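PDB 2WTB: peroxisomal fatty acid beta-oxidation multifunctional protein MFP2 from Arabidopsis thaliana, which catalyses the hydration of long-chain enoyl-CoAs and the dehydrogenation of 3-hydroxyacyl-CoAs in peroxisomal fatty acid beta-oxidation during seed germination. Local coordinates for residues 652-657 with 670-675. Numbering follows the deposited sequence.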
loop_
_atom_site.group_PDB
_atom_site.type_symbol
_atom_site.label_atom_id
_atom_site.label_comp_id
_atom_site.label_asym_id
_atom_site.label_seq_id
_atom_site.Cartn_x
_atom_site.Cartn_y
_atom_site.Cartn_z
ATOM N N ALA A 652 12.993 5.969 -4.083
ATOM C CA ALA A 652 11.867 5.062 -3.887
ATOM C C ALA A 652 11.016 5.439 -2.677
ATOM O O ALA A 652 9.844 5.068 -2.597
ATOM C CB ALA A 652 12.352 3.626 -3.773
ATOM N N ASP A 653 11.606 6.169 -1.736
ATOM C CA ASP A 653 10.859 6.651 -0.579
ATOM C C ASP A 653 9.918 7.788 -0.974
ATOM O O ASP A 653 8.783 7.862 -0.502
ATOM C CB ASP A 653 11.799 7.099 0.539
ATOM C CG ASP A 653 12.363 5.931 1.338
ATOM O OD1 ASP A 653 11.837 4.803 1.215
ATOM O OD2 ASP A 653 13.332 6.146 2.098
ATOM N N LEU A 654 10.397 8.671 -1.846
ATOM C CA LEU A 654 9.573 9.755 -2.366
ATOM C C LEU A 654 8.364 9.207 -3.127
ATOM O O LEU A 654 7.267 9.761 -3.050
ATOM C CB LEU A 654 10.398 10.667 -3.271
ATOM C CG LEU A 654 11.461 11.517 -2.574
ATOM C CD1 LEU A 654 12.061 12.513 -3.553
ATOM C CD2 LEU A 654 10.866 12.235 -1.373
ATOM N N ASP A 655 8.575 8.114 -3.856
ATOM C CA ASP A 655 7.498 7.460 -4.592
ATOM C C ASP A 655 6.375 7.036 -3.654
ATOM O O ASP A 655 5.230 7.464 -3.815
ATOM C CB ASP A 655 8.030 6.249 -5.363
ATOM C CG ASP A 655 8.945 6.642 -6.508
ATOM O OD1 ASP A 655 8.777 7.755 -7.046
ATOM O OD2 ASP A 655 9.829 5.837 -6.874
ATOM N N ILE A 656 6.708 6.197 -2.676
ATOM C CA ILE A 656 5.737 5.741 -1.685
ATOM C C ILE A 656 5.076 6.915 -0.971
ATOM O O ILE A 656 3.877 6.886 -0.690
ATOM C CB ILE A 656 6.378 4.792 -0.640
ATOM C CG1 ILE A 656 6.180 3.333 -1.047
ATOM C CG2 ILE A 656 5.753 4.997 0.729
ATOM C CD1 ILE A 656 6.590 3.029 -2.458
ATOM N N ALA A 657 5.857 7.951 -0.686
ATOM C CA ALA A 657 5.340 9.114 0.026
ATOM C C ALA A 657 4.222 9.794 -0.754
ATOM O O ALA A 657 3.111 9.949 -0.251
ATOM C CB ALA A 657 6.461 10.098 0.336
ATOM N N GLY A 670 5.161 6.135 -8.930
ATOM C CA GLY A 670 5.456 7.171 -7.959
ATOM C C GLY A 670 5.993 8.412 -8.643
ATOM O O GLY A 670 6.418 8.351 -9.794
ATOM N N ILE A 671 5.987 9.535 -7.934
ATOM C CA ILE A 671 6.361 10.816 -8.522
ATOM C C ILE A 671 7.737 10.769 -9.194
ATOM O O ILE A 671 7.948 11.397 -10.229
ATOM C CB ILE A 671 6.326 11.951 -7.475
ATOM C CG1 ILE A 671 5.637 13.194 -8.040
ATOM C CG2 ILE A 671 7.728 12.278 -6.987
ATOM C CD1 ILE A 671 6.480 13.968 -9.018
ATOM N N MET A 672 8.667 10.016 -8.612
ATOM C CA MET A 672 10.021 9.937 -9.153
ATOM C C MET A 672 10.138 8.860 -10.225
ATOM O O MET A 672 10.744 9.084 -11.272
ATOM C CB MET A 672 11.044 9.698 -8.039
ATOM C CG MET A 672 11.158 10.840 -7.041
ATOM S SD MET A 672 11.941 12.319 -7.717
ATOM C CE MET A 672 13.610 11.725 -7.980
ATOM N N PHE A 673 9.557 7.694 -9.964
ATOM C CA PHE A 673 9.531 6.621 -10.954
ATOM C C PHE A 673 8.854 7.094 -12.240
ATOM O O PHE A 673 9.253 6.715 -13.341
ATOM C CB PHE A 673 8.808 5.394 -10.397
ATOM C CG PHE A 673 8.756 4.234 -11.352
ATOM C CD1 PHE A 673 9.676 3.204 -11.262
ATOM C CD2 PHE A 673 7.781 4.168 -12.336
ATOM C CE1 PHE A 673 9.628 2.132 -12.136
ATOM C CE2 PHE A 673 7.731 3.100 -13.214
ATOM C CZ PHE A 673 8.653 2.081 -13.113
ATOM N N TRP A 674 7.829 7.928 -12.086
ATOM C CA TRP A 674 7.085 8.465 -13.220
ATOM C C TRP A 674 7.926 9.490 -13.969
ATOM O O TRP A 674 7.941 9.512 -15.199
ATOM C CB TRP A 674 5.773 9.094 -12.740
ATOM C CG TRP A 674 4.979 9.772 -13.818
ATOM C CD1 TRP A 674 4.279 9.168 -14.822
ATOM C CD2 TRP A 674 4.785 11.183 -13.988
ATOM N NE1 TRP A 674 3.674 10.114 -15.611
ATOM C CE2 TRP A 674 3.967 11.359 -15.121
ATOM C CE3 TRP A 674 5.230 12.314 -13.296
ATOM C CZ2 TRP A 674 3.581 12.619 -15.577
ATOM C CZ3 TRP A 674 4.846 13.566 -13.750
ATOM C CH2 TRP A 674 4.030 13.708 -14.881
ATOM N N ALA A 675 8.632 10.330 -13.219
ATOM C CA ALA A 675 9.505 11.342 -13.807
ATOM C C ALA A 675 10.532 10.717 -14.747
ATOM O O ALA A 675 10.743 11.204 -15.857
ATOM C CB ALA A 675 10.201 12.150 -12.715
#
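Asp655 points one carboxylate oxygen, OD1, into the first turn of helix 671-678, where it accepts two backbone N-H groups. Met672 N lies 2.8 Å from Asp655 OD1, nearly in line with the C-O bond, though the hydrogen bond is bent, 138° at the hydrogen. Phe673 N, 3.0 Å from the same Asp655 OD1, gives a straighter bond from the syn side, 28° out of the carboxylate plane. The carboxylate probably also gains from the positive end of the helix dipole. With CG anti to its own carbonyl carbon (chi1 -69°), the acid group of Asp655 reaches across Gly670, whose CA is 3.8 Å from Asp655 CB; a side chain at Gly670 would clash there. With an alanine in place of Asp655, the N-H groups of Met672 and Phe673 would probably lose their shared acceptor, weakening the hold on the helix start. The second carboxylate oxygen, Asp655 OD2, rests 3.7 Å from Phe673 CB. On the apolar flank, Leu654 CB packs 3.8 Å from Met672 CG. Met501 on helix 498-514 adjoins Leu654 and Ile671. The arrangement is a helix N-terminus, with Gly670 at the N-cap, bound by a carboxylate from helix 651-662 within the all-helical C-terminal part of the chain.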